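Local coordinates for long form salivary protein D7L (Phlebotomus duboscqi, PDB 6MT7) that binds and sequesters cysteinyl leukotrienes and a thromboxane A2 analogue, countering host responses and platelet aggregation while the female sand fly feeds on blood, at residues L28-Y32 against R33-P37. Numbering follows the deposited sequence.
Sequences LREWY and RWNLP. With TRT (fragment of triton X-100), chain C.
Glu30 and Asn35 meet where a Schellman motif ends helix 28-32, in the wall of the lipid pocket in this odorant-binding-type domain. Asn35 N donates to Glu30 O (3.0 Å) and Trp34 N to Trp31 O, with Trp34 the C-prime residue at positive phi. Glu30 suits its place because its two carboxylate oxygens can take three N-H bonds, from Arg33 and Asn35. Its chain, bent at chi2 (-53°), lies alongside theirs. Arg33 grips Glu30 side-on in a salt bridge: NH2 reaches Glu30 OE1 on the syn side (2.8 Å), while NE meets OE2 from above the carboxylate plane. The Asn35 amide, turned 80° from the carboxylate, sends ND2 almost straight to Glu30 OE2 (2.8 Å), from the face opposite Arg33 NE. The Arg29 guanidinium lies flat on that of Arg33, centres 3.9 Å apart; the carboxylate probably eases this pairing of like charges. On the apolar side, Leu36 CD2 touches Trp31 CD1 (3.9 Å), and the Trp31 indole, bonded through NE1 to Thr42 and stacked on Tyr45, is probably a thromboxane A2 contact. Broad aromatic faces offer the Triton fragment apolar surface: C23 sits over the Tyr32 ring centre, C16 over a face of the Trp34 indole.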
ATOM      1  N   LEU A  28     -14.489   1.320  11.728  1.00  6.53           N
ATOM      2  CA  LEU A  28     -13.270   2.104  11.499  1.00  6.60           C
ATOM      3  C   LEU A  28     -12.519   2.396  12.795  1.00  7.82           C
ATOM      4  O   LEU A  28     -11.300   2.195  12.877  1.00  7.59           O
ATOM      5  CB  LEU A  28     -13.604   3.420  10.787  1.00  6.63           C
ATOM      6  CG  LEU A  28     -12.403   4.341  10.524  1.00  7.70           C
ATOM      7  CD1 LEU A  28     -11.432   3.717   9.511  1.00  8.70           C
ATOM      8  CD2 LEU A  28     -12.841   5.741  10.062  1.00  9.38           C
ATOM      9  N   ARG A  29     -13.230   2.888  13.817  1.00  7.12           N
ATOM     10  CA  ARG A  29     -12.566   3.246  15.068  1.00  7.44           C
ATOM     11  C   ARG A  29     -11.895   2.035  15.701  1.00  8.21           C
ATOM     12  O   ARG A  29     -10.834   2.162  16.327  1.00  8.82           O
ATOM     13  CB  ARG A  29     -13.563   3.857  16.053  1.00  7.73           C
ATOM     14  CG  ARG A  29     -12.885   4.473  17.292  1.00  8.14           C
ATOM     15  CD  ARG A  29     -12.795   3.492  18.473  1.00 11.03           C
ATOM     16  NE  ARG A  29     -12.029   4.065  19.580  1.00 11.76           N
ATOM     17  CZ  ARG A  29     -10.707   4.184  19.616  1.00  8.84           C
ATOM     18  NH1 ARG A  29      -9.955   3.765  18.606  1.00 11.96           N
ATOM     19  NH2 ARG A  29     -10.126   4.742  20.679  1.00 12.78           N
ATOM     20  N   GLU A  30     -12.512   0.856  15.570  1.00  7.31           N
ATOM     21  CA  GLU A  30     -11.888  -0.348  16.111  1.00  7.37           C
ATOM     22  C   GLU A  30     -10.578  -0.655  15.403  1.00  7.23           C
ATOM     23  O   GLU A  30      -9.596  -1.045  16.044  1.00  7.41           O
ATOM     24  CB  GLU A  30     -12.841  -1.536  16.013  1.00  7.22           C
ATOM     25  CG  GLU A  30     -14.073  -1.402  16.906  1.00  7.39           C
ATOM     26  CD  GLU A  30     -13.734  -1.106  18.360  1.00 16.13           C
ATOM     27  OE1 GLU A  30     -14.449  -0.293  18.984  1.00 16.46           O
ATOM     28  OE2 GLU A  30     -12.764  -1.684  18.892  1.00  8.21           O
ATOM     29  N   TRP A  31     -10.542  -0.501  14.076  1.00  6.95           N
ATOM     30  CA  TRP A  31      -9.295  -0.739  13.361  1.00  6.84           C
ATOM     31  C   TRP A  31      -8.192   0.165  13.887  1.00  7.05           C
ATOM     32  O   TRP A  31      -7.034  -0.257  13.977  1.00  7.26           O
ATOM     33  CB  TRP A  31      -9.465  -0.525  11.858  1.00  6.56           C
ATOM     34  CG  TRP A  31     -10.636  -1.222  11.248  1.00  7.36           C
ATOM     35  CD1 TRP A  31     -11.312  -2.315  11.736  1.00  6.37           C
ATOM     36  CD2 TRP A  31     -11.265  -0.879  10.010  1.00  7.49           C
ATOM     37  NE1 TRP A  31     -12.334  -2.658  10.872  1.00  6.17           N
ATOM     38  CE2 TRP A  31     -12.327  -1.789   9.810  1.00  6.15           C
ATOM     39  CE3 TRP A  31     -11.036   0.120   9.054  1.00  7.75           C
ATOM     40  CZ2 TRP A  31     -13.168  -1.721   8.696  1.00  6.29           C
ATOM     41  CZ3 TRP A  31     -11.878   0.183   7.942  1.00  5.98           C
ATOM     42  CH2 TRP A  31     -12.916  -0.737   7.769  1.00  5.86           C
ATOM     43  N   TYR A  32      -8.532   1.406  14.252  1.00  7.21           N
ATOM     44  CA  TYR A  32      -7.507   2.323  14.745  1.00  7.43           C
ATOM     45  C   TYR A  32      -6.821   1.787  15.991  1.00 13.11           C
ATOM     46  O   TYR A  32      -5.653   2.114  16.237  1.00 10.65           O
ATOM     47  CB  TYR A  32      -8.108   3.682  15.078  1.00  7.62           C
ATOM     48  CG  TYR A  32      -8.191   4.666  13.935  1.00  8.46           C
ATOM     49  CD1 TYR A  32      -8.545   4.275  12.659  1.00 11.92           C
ATOM     50  CD2 TYR A  32      -7.954   6.022  14.164  1.00 18.26           C
ATOM     51  CE1 TYR A  32      -8.645   5.217  11.620  1.00 12.09           C
ATOM     52  CE2 TYR A  32      -8.037   6.947  13.151  1.00 19.03           C
ATOM     53  CZ  TYR A  32      -8.391   6.547  11.886  1.00 20.41           C
ATOM     54  OH  TYR A  32      -8.474   7.496  10.886  1.00 24.22           O
ATOM     55  N   ARG A  33      -7.527   1.010  16.813  1.00  7.84           N
ATOM     56  CA  ARG A  33      -6.907   0.425  17.996  1.00  8.64           C
ATOM     57  C   ARG A  33      -6.616  -1.058  17.806  1.00  8.04           C
ATOM     58  O   ARG A  33      -6.594  -1.816  18.780  1.00  8.60           O
ATOM     59  CB  ARG A  33      -7.751   0.674  19.254  1.00 10.37           C
ATOM     60  CG  ARG A  33      -9.205   0.220  19.243  1.00  8.87           C
ATOM     61  CD  ARG A  33      -9.864   0.609  20.566  1.00 10.02           C
ATOM     62  NE  ARG A  33     -11.317   0.477  20.544  1.00  8.72           N
ATOM     63  CZ  ARG A  33     -12.151   1.067  21.401  1.00 10.56           C
ATOM     64  NH1 ARG A  33     -11.690   1.851  22.375  1.00 13.76           N
ATOM     65  NH2 ARG A  33     -13.455   0.872  21.285  1.00 12.41           N
ATOM     66  N   TRP A  34      -6.374  -1.469  16.555  1.00  7.70           N
ATOM     67  CA  TRP A  34      -5.867  -2.806  16.234  1.00  9.17           C
ATOM     68  C   TRP A  34      -6.843  -3.881  16.696  1.00  8.44           C
ATOM     69  O   TRP A  34      -6.456  -4.906  17.263  1.00  8.28           O
ATOM     70  CB  TRP A  34      -4.470  -3.014  16.818  1.00  7.85           C
ATOM     71  CG  TRP A  34      -3.498  -2.121  16.108  1.00  7.74           C
ATOM     72  CD1 TRP A  34      -3.240  -0.804  16.375  1.00 14.25           C
ATOM     73  CD2 TRP A  34      -2.714  -2.461  14.969  1.00  8.49           C
ATOM     74  NE1 TRP A  34      -2.312  -0.318  15.484  1.00 10.49           N
ATOM     75  CE2 TRP A  34      -1.983  -1.313  14.604  1.00 11.12           C
ATOM     76  CE3 TRP A  34      -2.552  -3.632  14.222  1.00  7.48           C
ATOM     77  CZ2 TRP A  34      -1.096  -1.306  13.532  1.00 11.51           C
ATOM     78  CZ3 TRP A  34      -1.674  -3.620  13.152  1.00 12.08           C
ATOM     79  CH2 TRP A  34      -0.963  -2.463  12.815  1.00 11.73           C
ATOM     80  N   ASN A  35      -8.123  -3.628  16.449  1.00  7.51           N
ATOM     81  CA  ASN A  35      -9.194  -4.584  16.684  1.00  7.48           C
ATOM     82  C   ASN A  35      -9.930  -4.768  15.368  1.00  8.00           C
ATOM     83  O   ASN A  35     -10.304  -3.780  14.730  1.00  6.95           O
ATOM     84  CB  ASN A  35     -10.144  -4.079  17.780  1.00  7.72           C
ATOM     85  CG  ASN A  35     -11.301  -5.018  18.027  1.00 10.92           C
ATOM     86  OD1 ASN A  35     -11.168  -6.233  17.878  1.00 12.32           O
ATOM     87  ND2 ASN A  35     -12.449  -4.465  18.407  1.00  8.87           N
ATOM     88  N   LEU A  36     -10.142  -6.026  14.960  1.00  6.99           N
ATOM     89  CA  LEU A  36     -10.685  -6.345  13.641  1.00  6.67           C
ATOM     90  C   LEU A  36     -11.962  -7.155  13.811  1.00  6.62           C
ATOM     91  O   LEU A  36     -11.927  -8.394  13.774  1.00  6.64           O
ATOM     92  CB  LEU A  36      -9.672  -7.120  12.797  1.00  6.59           C
ATOM     93  CG  LEU A  36      -8.363  -6.397  12.495  1.00  6.61           C
ATOM     94  CD1 LEU A  36      -7.449  -7.321  11.695  1.00  7.54           C
ATOM     95  CD2 LEU A  36      -8.604  -5.099  11.742  1.00  8.68           C
ATOM     96  N   PRO A  37     -13.105  -6.495  13.985  1.00  6.58           N
ATOM     97  CA  PRO A  37     -14.350  -7.224  14.252  1.00  6.55           C
ATOM     98  C   PRO A  37     -14.810  -8.055  13.067  1.00  8.82           C
ATOM     99  O   PRO A  37     -14.437  -7.832  11.913  1.00  6.22           O
ATOM    100  CB  PRO A  37     -15.362  -6.105  14.556  1.00  6.56           C
ATOM    101  CG  PRO A  37     -14.517  -4.909  14.938  1.00  6.72           C
ATOM    102  CD  PRO A  37     -13.291  -5.038  14.076  1.00  6.61           C
TER
HETATM  103  C25 TRT C 301      -4.889   8.001  11.878  1.00 34.71           C
HETATM  104  O24 TRT C 301      -3.988   6.936  11.592  1.00 38.21           O
HETATM  105  C23 TRT C 301      -4.498   5.649  11.941  1.00 32.88           C
HETATM  106  C22 TRT C 301      -3.620   4.614  11.250  1.00 36.26           C
HETATM  107  O21 TRT C 301      -3.903   3.282  11.679  1.00 26.62           O
HETATM  108  C20 TRT C 301      -2.987   2.402  11.038  1.00 23.53           C
HETATM  109  C19 TRT C 301      -3.140   1.005  11.608  1.00 12.66           C
HETATM  110  O18 TRT C 301      -4.167   0.321  10.894  1.00 15.22           O
HETATM  111  C17 TRT C 301      -5.039  -0.313  11.807  1.00 11.02           C
HETATM  112  C16 TRT C 301      -4.808  -1.811  11.807  1.00 13.94           C
HETATM  113  O15 TRT C 301      -5.475  -2.431  10.703  1.00 14.09           O
HETATM  114  C12 TRT C 301      -5.061  -3.684  10.286  1.00  7.83           C
HETATM  115  C13 TRT C 301      -4.435  -4.551  11.174  1.00  7.15           C
HETATM  116  C14 TRT C 301      -4.014  -5.817  10.752  1.00  6.58           C
HETATM  117  C11 TRT C 301      -5.265  -4.084   8.971  1.00  8.46           C
HETATM  118  C10 TRT C 301      -4.850  -5.344   8.551  1.00  7.60           C
HETATM  119  C9  TRT C 301      -4.222  -6.218   9.429  1.00  6.38           C
HETATM  120  C6  TRT C 301      -3.780  -7.564   8.934  1.00  9.42           C
HETATM  121  C8  TRT C 301      -4.817  -8.564   9.433  1.00 11.88           C
HETATM  122  C7  TRT C 301      -3.819  -7.587   7.410  1.00  8.70           C
HETATM  123  C5  TRT C 301      -2.407  -7.946   9.533  1.00 11.03           C
HETATM  124  C1  TRT C 301      -1.078  -7.293   9.089  1.00 17.49           C
HETATM  125  C2  TRT C 301      -1.115  -5.784   8.877  1.00 22.53           C
HETATM  126  C4  TRT C 301      -0.058  -7.573  10.186  1.00 20.06           C
HETATM  127  C3  TRT C 301      -0.492  -7.916   7.829  1.00 19.11           C